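Local coordinates for protein filamentous hemagglutinin (Bordetella pertussis, PDB 1RWR) that probably acts as a secreted adhesin, its secretion domain folding as a beta-helix that is thought to direct export through the two-partner secretion pathway, at residues 109-114 / 143-148; 121-126 / 161-166; 37-42 / 86-91; 75-80 / 100-105; 168-173 / 218-223. One frame throughout, in Å; residues are numbered along the deposited sequence.

Interaction 1: 109-114 / 143-148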
# COMPACT_ATOMS: atom_id res chain seq x y z
N ILE A 109 9.15 -3.07 3.63
CA ILE A 109 8.35 -2.24 4.53
C ILE A 109 7.62 -3.12 5.53
O ILE A 109 7.01 -4.12 5.14
CB ILE A 109 7.32 -1.42 3.73
CG1 ILE A 109 7.97 -0.60 2.63
CG2 ILE A 109 6.50 -0.58 4.68
CD1 ILE A 109 6.93 0.11 1.76
N SER A 110 7.68 -2.73 6.80
CA SER A 110 6.85 -3.37 7.81
C SER A 110 5.85 -2.33 8.33
O SER A 110 6.19 -1.14 8.47
CB SER A 110 7.72 -3.98 8.90
OG SER A 110 8.48 -3.00 9.51
N VAL A 111 4.62 -2.79 8.57
CA VAL A 111 3.51 -1.93 8.89
C VAL A 111 2.84 -2.41 10.17
O VAL A 111 2.50 -3.56 10.27
CB VAL A 111 2.51 -1.97 7.75
CG1 VAL A 111 1.38 -1.02 8.00
CG2 VAL A 111 3.16 -1.61 6.41
N ASN A 112 2.63 -1.51 11.12
CA ASN A 112 1.97 -1.89 12.38
C ASN A 112 1.07 -0.79 12.92
O ASN A 112 1.54 0.18 13.48
CB ASN A 112 3.01 -2.26 13.43
CG ASN A 112 2.38 -2.94 14.64
OD1 ASN A 112 1.57 -3.81 14.48
ND2 ASN A 112 2.74 -2.51 15.84
N GLY A 113 -0.23 -0.94 12.75
CA GLY A 113 -1.17 0.03 13.25
C GLY A 113 -1.11 1.35 12.47
O GLY A 113 -0.88 2.44 13.05
N LEU A 114 -1.32 1.25 11.18
CA LEU A 114 -1.19 2.37 10.26
C LEU A 114 -2.56 2.93 9.91
O LEU A 114 -3.48 2.18 9.66
CB LEU A 114 -0.46 1.93 8.99
CG LEU A 114 -0.01 3.05 8.02
CD1 LEU A 114 1.04 3.92 8.65
CD2 LEU A 114 0.49 2.49 6.69
N GLY A 143 11.83 -7.35 -2.48
CA GLY A 143 11.31 -6.74 -1.27
C GLY A 143 10.03 -7.36 -0.80
O GLY A 143 9.18 -7.75 -1.59
N THR A 144 9.85 -7.35 0.52
CA THR A 144 8.63 -7.82 1.18
C THR A 144 7.91 -6.67 1.90
O THR A 144 8.57 -5.83 2.52
CB THR A 144 9.00 -8.87 2.21
OG1 THR A 144 9.61 -10.01 1.55
CG2 THR A 144 7.78 -9.38 2.96
N VAL A 145 6.59 -6.65 1.86
CA VAL A 145 5.80 -5.81 2.77
C VAL A 145 5.15 -6.76 3.75
O VAL A 145 4.53 -7.73 3.35
CB VAL A 145 4.72 -5.01 2.05
CG1 VAL A 145 3.71 -4.33 3.05
CG2 VAL A 145 5.35 -4.00 1.11
N THR A 146 5.34 -6.49 5.03
CA THR A 146 4.70 -7.25 6.09
C THR A 146 3.72 -6.37 6.86
O THR A 146 4.08 -5.31 7.37
CB THR A 146 5.77 -7.77 7.07
OG1 THR A 146 6.70 -8.64 6.39
CG2 THR A 146 5.11 -8.57 8.16
N ILE A 147 2.46 -6.80 6.91
CA ILE A 147 1.48 -6.16 7.73
C ILE A 147 1.49 -6.95 9.05
O ILE A 147 1.13 -8.11 9.07
CB ILE A 147 0.06 -6.18 7.08
CG1 ILE A 147 0.06 -5.52 5.69
CG2 ILE A 147 -0.92 -5.50 8.00
CD1 ILE A 147 0.69 -4.20 5.63
N GLU A 148 1.97 -6.31 10.10
CA GLU A 148 2.03 -6.88 11.43
C GLU A 148 0.69 -6.84 12.13
O GLU A 148 -0.29 -6.29 11.63
CB GLU A 148 3.12 -6.19 12.27
CG GLU A 148 4.49 -6.25 11.63
CD GLU A 148 5.58 -5.55 12.41
OE1 GLU A 148 5.24 -4.84 13.38
OE2 GLU A 148 6.78 -5.72 12.04
O HOH W 1 8.66 -6.69 5.50
O HOH W 2 8.41 -3.57 12.27
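Val111 and Ile147 run alongside each other with the same heading, on two parallel strands stacked in neighbouring coils of the beta-helix. Within this pair Ile147 CD1 comes to 3.6 Å from Val111 CB. With CG1 of Ile147 beside the backbone N and chi2 at -50°, the chain folds its terminal methyl toward the valine rather than running on past it. Two residues back along each strand the same face holds Ile109 and Val145, with Ile109 CB 4.2 Å from Val145 CG2. All four residues are buried: Val111 reaches Leu124, and Val145 reaches Val162 and Ala164, so this face lines the interior of the helix.

The backbone sets this register. Strand axes 4.7 Å apart and 8° from parallel allow a ladder of four bonds, from Ile109 N to Thr144 O, Thr146 N to Ile109 O, Val111 N to Thr146 O and Glu148 N to Val111 O, each between 2.8 and 3.0 Å.

The other face carries polar groups. Water 1 donates to Ile109 O and also hydrogen-bonds Thr146 OG1. At the corner at Asn112 and Gly113, Asn112 and Glu148 cross at about a right angle, their amide and carboxylate planes 53° apart, and Glu148 OE1 lies 3.4 Å from Asn112 CB. The polar end of Asn112 is engaged beyond the pair, since OD1 takes a hydrogen bond from Gly150 N. Glu148 extends beyond CG back along the first strand, where water 2 links the two: it donates to Glu148 OE2 at 2.7 Å and hydrogen-bonds Ser110 OG at 2.8 Å.

Interaction 2: 121-126 / 161-166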
# COMPACT_ATOMS: atom_id res chain seq x y z
N ASN A 121 -5.63 8.27 -1.35
CA ASN A 121 -5.34 6.85 -1.58
C ASN A 121 -3.95 6.59 -1.01
O ASN A 121 -3.16 7.53 -0.83
CB ASN A 121 -5.32 6.50 -3.06
CG ASN A 121 -6.64 6.77 -3.76
OD1 ASN A 121 -7.61 6.08 -3.49
ND2 ASN A 121 -6.69 7.80 -4.63
N LEU A 122 -3.63 5.33 -0.75
CA LEU A 122 -2.32 4.95 -0.21
C LEU A 122 -1.78 3.72 -0.90
O LEU A 122 -2.48 2.71 -0.98
CB LEU A 122 -2.41 4.63 1.30
CG LEU A 122 -1.16 4.16 2.04
CD1 LEU A 122 -0.00 5.17 1.98
CD2 LEU A 122 -1.44 3.92 3.45
N THR A 123 -0.54 3.80 -1.39
CA THR A 123 0.19 2.68 -1.95
C THR A 123 1.49 2.45 -1.18
O THR A 123 2.27 3.41 -0.97
CB THR A 123 0.55 3.01 -3.38
OG1 THR A 123 -0.64 3.40 -4.10
CG2 THR A 123 1.21 1.86 -4.12
N LEU A 124 1.70 1.21 -0.73
CA LEU A 124 2.94 0.78 -0.09
C LEU A 124 3.61 -0.18 -1.03
O LEU A 124 3.00 -1.16 -1.46
CB LEU A 124 2.64 0.08 1.22
CG LEU A 124 1.87 0.92 2.22
CD1 LEU A 124 1.72 0.11 3.54
CD2 LEU A 124 2.56 2.28 2.45
N THR A 125 4.85 0.11 -1.40
CA THR A 125 5.49 -0.67 -2.45
C THR A 125 6.97 -0.91 -2.17
O THR A 125 7.65 -0.09 -1.56
CB THR A 125 5.23 -0.01 -3.86
OG1 THR A 125 5.71 -0.88 -4.88
CG2 THR A 125 6.02 1.27 -4.02
N THR A 126 7.47 -2.05 -2.62
CA THR A 126 8.93 -2.24 -2.72
C THR A 126 9.42 -2.03 -4.14
O THR A 126 10.58 -2.31 -4.43
CB THR A 126 9.37 -3.62 -2.23
OG1 THR A 126 8.76 -4.64 -3.06
CG2 THR A 126 8.88 -3.83 -0.84
N ASP A 161 -3.27 -0.04 -1.59
CA ASP A 161 -2.57 -1.00 -2.45
C ASP A 161 -1.25 -1.32 -1.82
O ASP A 161 -0.52 -0.41 -1.32
CB ASP A 161 -2.27 -0.42 -3.83
CG ASP A 161 -3.45 -0.37 -4.75
OD1 ASP A 161 -4.59 -0.78 -4.36
OD2 ASP A 161 -3.31 0.05 -5.94
N VAL A 162 -0.94 -2.61 -1.83
CA VAL A 162 0.35 -3.14 -1.36
C VAL A 162 0.95 -3.88 -2.55
O VAL A 162 0.35 -4.85 -3.05
CB VAL A 162 0.19 -4.11 -0.22
CG1 VAL A 162 1.54 -4.70 0.16
CG2 VAL A 162 -0.42 -3.46 1.00
N VAL A 163 2.10 -3.40 -3.03
CA VAL A 163 2.69 -3.87 -4.29
C VAL A 163 4.17 -4.22 -4.05
O VAL A 163 4.99 -3.34 -3.82
CB VAL A 163 2.54 -2.77 -5.38
CG1 VAL A 163 3.03 -3.30 -6.73
CG2 VAL A 163 1.08 -2.32 -5.47
N ALA A 164 4.50 -5.50 -4.01
CA ALA A 164 5.81 -5.93 -3.52
C ALA A 164 6.17 -7.26 -4.13
O ALA A 164 5.32 -7.90 -4.79
CB ALA A 164 5.81 -6.04 -2.00
N ARG A 165 7.41 -7.71 -3.93
CA ARG A 165 7.77 -9.00 -4.49
C ARG A 165 7.06 -10.10 -3.72
O ARG A 165 6.53 -11.01 -4.32
CB ARG A 165 9.28 -9.21 -4.51
CG ARG A 165 9.74 -10.40 -5.37
CD ARG A 165 9.55 -10.13 -6.88
NE ARG A 165 9.66 -11.30 -7.74
CZ ARG A 165 10.82 -11.77 -8.29
NH1 ARG A 165 12.00 -11.28 -7.98
NH2 ARG A 165 10.77 -12.81 -9.11
N LEU A 166 7.09 -9.98 -2.41
CA LEU A 166 6.36 -10.85 -1.49
C LEU A 166 5.55 -10.03 -0.51
O LEU A 166 5.92 -8.92 -0.13
CB LEU A 166 7.34 -11.71 -0.68
CG LEU A 166 8.30 -12.63 -1.45
CD1 LEU A 166 9.27 -13.27 -0.44
CD2 LEU A 166 7.59 -13.70 -2.28
O HOH W 3 -1.37 2.19 -6.28
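Val163 O, on strand 161-164 of the beta-helix, takes bonds from both Thr125 and Thr126 of the adjacent parallel strand and its end; the axes of 121-125 and 161-164 approach to 4.7 Å. Four backbone bonds make the ladder: Asp161 N to Leu122 O, Leu124 N to Asp161 O and Val163 N to Leu124 O, all with N-H...O angles above 160°, then Thr126 N to Val163 O, less straight at 147°.

A hydroxyl adds to the last of these carbonyls. Thr126 N reaches Val163 O at 3.0 Å, in the carbonyl plane, and Thr125 OG1 at 2.8 Å, tilted 30° from it. A chi1 of -172° swings Thr125 OG1 across to this carbonyl and also brings it to 3.7 Å from Val163 CB. Thr126 OG1 rests 3.4 Å from Ala164 CB and accepts a weak bond from Arg165 N; its stronger partner is Gln142 O.

Apolar contact across the strands is looser. Leu124 and Val162 share the face turned to the helix interior, while Thr125 and Val163 pack against Val140 of the antiparallel strands outside.

Charge enters at Asp161, which is buried yet well supplied: OD1 forms a salt bridge with Arg198 and OD2 a hydrogen bond with Tyr193, an environment that would be expected to stabilise the carboxylate. Water 3 completes the link to the first strand, donating to Asp161 OD2 at 2.9 Å and lying 2.6 Å from Thr123 OG1.

Interaction 3: 37-42 / 86-91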
# COMPACT_ATOMS: atom_id res chain seq x y z
N GLN A 37 17.19 8.99 2.41
CA GLN A 37 18.17 7.98 2.80
C GLN A 37 17.53 6.94 3.73
O GLN A 37 17.80 5.73 3.59
CB GLN A 37 19.34 8.66 3.51
CG GLN A 37 20.57 7.82 3.63
CD GLN A 37 20.77 7.29 5.02
OE1 GLN A 37 20.66 8.03 6.02
NE2 GLN A 37 21.08 5.99 5.12
N GLN A 38 16.70 7.43 4.66
CA GLN A 38 15.93 6.64 5.61
C GLN A 38 14.51 7.21 5.73
O GLN A 38 14.34 8.44 5.84
CB GLN A 38 16.59 6.69 7.00
CG GLN A 38 17.89 5.92 7.07
CD GLN A 38 18.42 5.84 8.45
OE1 GLN A 38 17.93 5.04 9.28
NE2 GLN A 38 19.41 6.68 8.75
N PHE A 39 13.51 6.33 5.65
CA PHE A 39 12.10 6.72 5.86
C PHE A 39 11.40 5.76 6.80
O PHE A 39 11.25 4.56 6.49
CB PHE A 39 11.34 6.80 4.54
CG PHE A 39 9.99 7.41 4.68
CD1 PHE A 39 9.84 8.78 4.61
CD2 PHE A 39 8.87 6.61 4.93
CE1 PHE A 39 8.59 9.37 4.78
CE2 PHE A 39 7.63 7.20 5.15
CZ PHE A 39 7.50 8.57 5.07
N ASN A 40 10.98 6.28 7.94
CA ASN A 40 10.27 5.52 8.94
C ASN A 40 9.26 6.44 9.59
O ASN A 40 9.55 7.63 9.79
CB ASN A 40 11.25 4.98 10.01
CG ASN A 40 12.27 4.06 9.43
OD1 ASN A 40 11.98 2.87 9.22
ND2 ASN A 40 13.45 4.59 9.10
N VAL A 41 8.14 5.88 10.01
CA VAL A 41 7.10 6.62 10.71
C VAL A 41 6.77 5.82 11.99
O VAL A 41 6.57 4.60 11.95
CB VAL A 41 5.84 6.82 9.84
CG1 VAL A 41 4.78 7.57 10.61
CG2 VAL A 41 6.20 7.57 8.56
N ALA A 42 6.72 6.53 13.11
CA ALA A 42 6.37 5.97 14.40
C ALA A 42 5.22 6.73 15.01
O ALA A 42 4.94 7.85 14.64
CB ALA A 42 7.56 6.05 15.31
N SER A 86 11.80 0.20 5.71
CA SER A 86 10.99 1.20 6.39
C SER A 86 10.02 0.53 7.34
O SER A 86 9.42 -0.49 7.01
CB SER A 86 10.16 2.00 5.39
OG SER A 86 10.96 2.77 4.55
N ARG A 87 9.82 1.13 8.50
CA ARG A 87 8.75 0.75 9.39
C ARG A 87 7.74 1.91 9.39
O ARG A 87 8.14 3.08 9.46
CB ARG A 87 9.30 0.53 10.81
CG ARG A 87 8.30 0.07 11.76
CD ARG A 87 8.84 -0.44 13.13
NE ARG A 87 7.67 -0.81 13.92
CZ ARG A 87 6.90 0.03 14.62
NH1 ARG A 87 7.23 1.32 14.78
NH2 ARG A 87 5.82 -0.44 15.22
N LEU A 88 6.45 1.57 9.34
CA LEU A 88 5.36 2.54 9.36
C LEU A 88 4.34 2.18 10.42
O LEU A 88 3.68 1.13 10.36
CB LEU A 88 4.64 2.56 8.02
CG LEU A 88 5.52 2.72 6.79
CD1 LEU A 88 4.69 2.59 5.51
CD2 LEU A 88 6.27 4.07 6.83
N ALA A 89 4.16 3.10 11.36
CA ALA A 89 3.19 3.00 12.44
C ALA A 89 2.68 4.38 12.75
O ALA A 89 3.47 5.32 12.80
CB ALA A 89 3.88 2.42 13.73
N GLY A 90 1.38 4.47 13.00
CA GLY A 90 0.70 5.71 13.34
C GLY A 90 -0.07 6.25 12.16
O GLY A 90 -0.39 5.50 11.23
N THR A 91 -0.34 7.55 12.17
CA THR A 91 -1.18 8.19 11.16
C THR A 91 -0.34 8.94 10.16
O THR A 91 0.51 9.74 10.54
CB THR A 91 -2.09 9.18 11.79
OG1 THR A 91 -2.95 8.53 12.73
CG2 THR A 91 -3.02 9.81 10.72
O HOH W 4 8.73 3.33 13.02
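Val41 and Leu88 form a single backbone bridge, their CA atoms 4.6 Å apart, between a loop and a strand whose touching parts run 23° from one another. Val41 N donates to Arg87 O in the carbonyl plane, and Ala89 N to Val41 O from well above the plane of the Val41 carbonyl, so the pairing is already distorted at this end.

Side chains supply what the backbone lacks. Arg87 N is 4.2 Å from Phe39 O and turns instead to Asn40 OD1 at 2.9 Å, the amide taking a position a strand carbonyl would normally fill. Phe39 O in turn receives the hydroxyl of Ser86, OG to O 2.7 Å, and Ser86 OG is also bonded to Asn105 ND2. With its ring anti to the main-chain nitrogen (chi1 -170°), Phe39 crosses Leu88 at about a right angle and presents its edge, CE2 to Leu88 CD2 3.8 Å. The same methyl meets Val41 CG2 at 3.9 Å. Water 4 donates to Val41 O and accepts from Arg87 NH1.

Strand 75-80 packs on Phe39 through Ala78 and Val80, and strand 45-50 meets Phe39 and Val41 through Phe48 and Val46; the loop 37-42 thus lies along strand 86-89, with strand 109-111 backbone-bonded to that strand's other edge.

Interaction 4: 75-80 / 100-105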
# COMPACT_ATOMS: atom_id res chain seq x y z
N ALA A 75 -0.03 13.95 -5.78
CA ALA A 75 0.53 12.66 -5.37
C ALA A 75 1.86 12.97 -4.69
O ALA A 75 2.64 13.76 -5.19
CB ALA A 75 0.77 11.75 -6.57
N ILE A 76 2.08 12.36 -3.54
CA ILE A 76 3.29 12.53 -2.78
C ILE A 76 3.95 11.15 -2.71
O ILE A 76 3.39 10.21 -2.16
CB ILE A 76 2.95 13.06 -1.36
CG1 ILE A 76 2.32 14.48 -1.41
CG2 ILE A 76 4.21 13.11 -0.49
CD1 ILE A 76 1.61 14.91 -0.14
N LEU A 77 5.12 11.05 -3.33
CA LEU A 77 5.94 9.88 -3.33
C LEU A 77 7.13 10.09 -2.39
O LEU A 77 7.85 11.08 -2.51
CB LEU A 77 6.51 9.72 -4.72
CG LEU A 77 7.56 8.63 -4.96
CD1 LEU A 77 7.06 7.22 -4.65
CD2 LEU A 77 7.96 8.73 -6.43
N ALA A 78 7.31 9.16 -1.47
CA ALA A 78 8.45 9.07 -0.61
C ALA A 78 9.18 7.81 -1.03
O ALA A 78 8.63 6.72 -0.88
CB ALA A 78 8.01 8.94 0.88
N GLU A 79 10.39 7.96 -1.57
CA GLU A 79 11.20 6.85 -2.07
C GLU A 79 12.48 6.75 -1.27
O GLU A 79 13.19 7.73 -1.14
CB GLU A 79 11.62 7.12 -3.53
CG GLU A 79 12.45 6.02 -4.12
CD GLU A 79 13.12 6.37 -5.45
OE1 GLU A 79 12.86 7.45 -5.98
OE2 GLU A 79 13.85 5.52 -6.01
N VAL A 80 12.76 5.58 -0.71
CA VAL A 80 14.01 5.36 -0.00
C VAL A 80 15.09 4.94 -1.00
O VAL A 80 14.91 3.98 -1.74
CB VAL A 80 13.87 4.30 1.10
CG1 VAL A 80 15.24 3.92 1.69
CG2 VAL A 80 12.96 4.79 2.19
N ASP A 100 -2.71 11.66 -3.10
CA ASP A 100 -2.25 10.27 -3.04
C ASP A 100 -0.91 10.19 -2.30
O ASP A 100 -0.08 11.09 -2.40
CB ASP A 100 -2.02 9.70 -4.45
CG ASP A 100 -3.31 9.47 -5.24
OD1 ASP A 100 -4.43 9.46 -4.68
OD2 ASP A 100 -3.26 9.30 -6.48
N LEU A 101 -0.75 9.14 -1.52
CA LEU A 101 0.51 8.83 -0.86
C LEU A 101 1.06 7.54 -1.44
O LEU A 101 0.34 6.54 -1.55
CB LEU A 101 0.34 8.65 0.67
CG LEU A 101 -0.08 9.90 1.45
CD1 LEU A 101 -0.30 9.49 2.92
CD2 LEU A 101 0.97 11.00 1.35
N ILE A 102 2.33 7.57 -1.79
CA ILE A 102 3.07 6.39 -2.24
C ILE A 102 4.34 6.33 -1.44
O ILE A 102 5.13 7.29 -1.46
CB ILE A 102 3.42 6.48 -3.76
CG1 ILE A 102 2.21 6.74 -4.65
CG2 ILE A 102 4.10 5.21 -4.19
CD1 ILE A 102 1.81 8.17 -4.78
N ILE A 103 4.54 5.22 -0.75
CA ILE A 103 5.76 4.95 0.01
C ILE A 103 6.47 3.77 -0.65
O ILE A 103 5.96 2.68 -0.72
CB ILE A 103 5.46 4.64 1.50
CG1 ILE A 103 4.53 5.67 2.18
CG2 ILE A 103 6.81 4.51 2.28
CD1 ILE A 103 5.01 7.00 2.17
N ALA A 104 7.66 4.01 -1.17
CA ALA A 104 8.43 3.03 -1.94
C ALA A 104 9.77 2.75 -1.31
O ALA A 104 10.61 3.65 -1.16
CB ALA A 104 8.61 3.51 -3.38
N ASN A 105 10.01 1.50 -0.95
CA ASN A 105 11.30 1.11 -0.40
C ASN A 105 11.61 -0.34 -0.86
O ASN A 105 11.05 -1.30 -0.33
CB ASN A 105 11.29 1.24 1.12
CG ASN A 105 12.69 0.99 1.71
OD1 ASN A 105 13.56 0.40 1.03
ND2 ASN A 105 12.90 1.38 2.96
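Two neighbouring strands of the long parallel sheet of the beta-helix meet here, with Leu77 crossing Ile102 and Ala78 beside Ile103. Their axes run 13° apart at 4.6 Å, and five backbone bonds of 2.8 to 2.9 Å, from Ile76 N to Asp100 O through Val80 N to Ala104 O, hold an unbroken register.

On one face Leu77 CD1 touches Ile102 CG2 at 3.6 Å, while Ile102 CD1 reaches back to Ala75 CB at 4.1 Å. Leu77, Glu79 and Ala104 are overlain by Pro129 of the antiparallel strands outside the helix. Glu79, on this buried face, is compensated by Lys35 and Arg128 in salt bridges and by a hydrogen bond with His33.

The opposite face looks into the helix. Ala78 CB meets Ile103 CD1 at 3.8 Å and Ile76 CB meets Leu101 CD2 at 3.9 Å.

At the end of the ladder the amide of Asn105 packs against Val80, ND2 to CG2 3.5 Å. The amide is held from outside the pair by Asn107 N on OD1 and by Ser84 O on ND2. In-register parallel strands that stack aliphatic side chains from successive coils, as in the Leu77-Ile102 and Ile76-Leu101 pairs, are typical of parallel beta-helices.

Interaction 5: 168-173 / 218-223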
# COMPACT_ATOMS: atom_id res chain seq x y z
N LYS A 168 3.36 -10.46 3.28
CA LYS A 168 2.92 -11.24 4.45
C LYS A 168 1.83 -10.45 5.17
O LYS A 168 2.03 -9.26 5.47
CB LYS A 168 4.11 -11.51 5.35
CG LYS A 168 5.13 -12.42 4.63
CD LYS A 168 6.37 -12.69 5.40
CE LYS A 168 7.28 -13.76 4.67
NZ LYS A 168 6.73 -14.53 3.45
N LEU A 169 0.69 -11.10 5.41
CA LEU A 169 -0.46 -10.46 6.03
C LEU A 169 -0.72 -11.11 7.38
O LEU A 169 -1.33 -12.19 7.45
CB LEU A 169 -1.68 -10.58 5.14
CG LEU A 169 -1.52 -10.01 3.73
CD1 LEU A 169 -2.64 -10.46 2.81
CD2 LEU A 169 -1.38 -8.47 3.80
N GLN A 170 -0.23 -10.46 8.42
CA GLN A 170 -0.33 -10.95 9.81
C GLN A 170 -1.10 -9.99 10.73
O GLN A 170 -0.97 -10.03 11.96
CB GLN A 170 1.06 -11.25 10.35
CG GLN A 170 1.75 -12.35 9.56
CD GLN A 170 3.25 -12.42 9.78
OE1 GLN A 170 3.80 -11.78 10.67
NE2 GLN A 170 3.91 -13.22 8.96
N GLY A 171 -1.92 -9.14 10.10
CA GLY A 171 -2.80 -8.22 10.81
C GLY A 171 -3.88 -7.78 9.84
O GLY A 171 -3.73 -7.97 8.63
N ALA A 172 -4.96 -7.23 10.38
CA ALA A 172 -6.14 -6.95 9.57
C ALA A 172 -5.99 -5.69 8.74
O ALA A 172 -5.34 -4.73 9.14
CB ALA A 172 -7.35 -6.87 10.45
N VAL A 173 -6.59 -5.71 7.57
CA VAL A 173 -6.69 -4.52 6.73
C VAL A 173 -8.17 -4.27 6.58
O VAL A 173 -8.89 -5.14 6.06
CB VAL A 173 -6.04 -4.77 5.40
CG1 VAL A 173 -6.19 -3.58 4.47
CG2 VAL A 173 -4.58 -5.10 5.61
N ASP A 218 1.11 -14.44 1.68
CA ASP A 218 0.83 -15.36 2.75
C ASP A 218 0.17 -14.63 3.89
O ASP A 218 0.80 -13.86 4.57
CB ASP A 218 2.14 -16.00 3.19
CG ASP A 218 1.95 -17.21 4.05
OD1 ASP A 218 0.81 -17.61 4.31
OD2 ASP A 218 2.94 -17.80 4.54
N GLY A 219 -1.14 -14.86 4.04
CA GLY A 219 -1.92 -14.29 5.12
C GLY A 219 -2.30 -15.36 6.13
O GLY A 219 -2.75 -16.42 5.76
N THR A 220 -2.11 -15.07 7.40
CA THR A 220 -2.56 -15.93 8.50
C THR A 220 -3.98 -15.59 8.90
O THR A 220 -4.56 -14.67 8.39
CB THR A 220 -1.65 -15.73 9.73
OG1 THR A 220 -1.75 -14.40 10.20
CG2 THR A 220 -0.17 -15.86 9.40
N ALA A 221 -4.50 -16.32 9.88
CA ALA A 221 -5.83 -16.02 10.39
C ALA A 221 -5.96 -14.58 10.84
O ALA A 221 -7.03 -14.02 10.75
CB ALA A 221 -6.19 -16.96 11.54
N ALA A 222 -4.86 -13.97 11.30
CA ALA A 222 -4.87 -12.58 11.76
C ALA A 222 -5.02 -11.57 10.60
O ALA A 222 -5.37 -10.43 10.84
CB ALA A 222 -3.63 -12.26 12.55
N GLY A 223 -4.73 -12.02 9.38
CA GLY A 223 -4.72 -11.15 8.21
C GLY A 223 -6.09 -11.01 7.55
O GLY A 223 -6.17 -10.96 6.32
O HOH W 5 5.61 -17.75 3.59
O HOH W 6 2.47 -14.55 6.83
O HOH W 7 -4.52 -8.37 5.92
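Leu169 and Gly219 pair where two parallel strands of the beta-helix run out into loops, their CA atoms only 4.2 Å apart. Two backbone hydrogen bonds hold them. Leu169 N donates to Asp218 O at 2.9 Å, from a position tilted 33° out of the carbonyl plane, and Thr220 N donates to Leu169 O at 3.0 Å.

Close packing comes from the glycines. Leu169 CB lies 3.7 Å from Gly219 CA, and Gly223 CA makes a CA-H...O contact of 3.4 Å to Gly171 O. Gly223 ends a type I turn that starts at Thr220, closed by Gly223 N to Thr220 O. Ala222 CB, within that turn, sits 3.5 Å from Gln170 O, and the Gln170 and Thr220 side chains cross at a slant, Gln170 CG to Thr220 CG2 4.0 Å.

Waters join the polar groups. Water 6 accepts from Gln170 NE2 and donates to Asp218 O; water 7 donates to Gly171 O and, weakly, to Gly223 O.

Charges meet indirectly. Lys168 NZ and Asp218 OD2 are 5.1 Å apart, with water 5 donating to the carboxylate and accepting only a weak bond from the lysine. Asp218 OD1 has its direct salt bridge with Arg242, so the Lys168 attraction is probably a modest, solvent-screened one, and the two coils are joined here chiefly through main-chain bonds and water.

From the N terminus, interaction 3 is the first to open: loop 37-42 pairs with strand 86-89 across 43 intervening residues. Interaction 4 opens inside that span and closes beyond it at 100-105, so the two cross, and they touch through Ser86 and Asn105. Interactions 1 and 2 cross likewise, 109-114 and 121-126 being met in turn by 143-148 and 161-166. Interaction 5 follows in series, closing a further loop at 218-223. None nests within another. Interactions 3, 1 and 5 reach one parallel sheet, and 4 and 2 another; interactions 4 and 5, their centres about 23 Å apart, lie on opposite sides of the chain's centre.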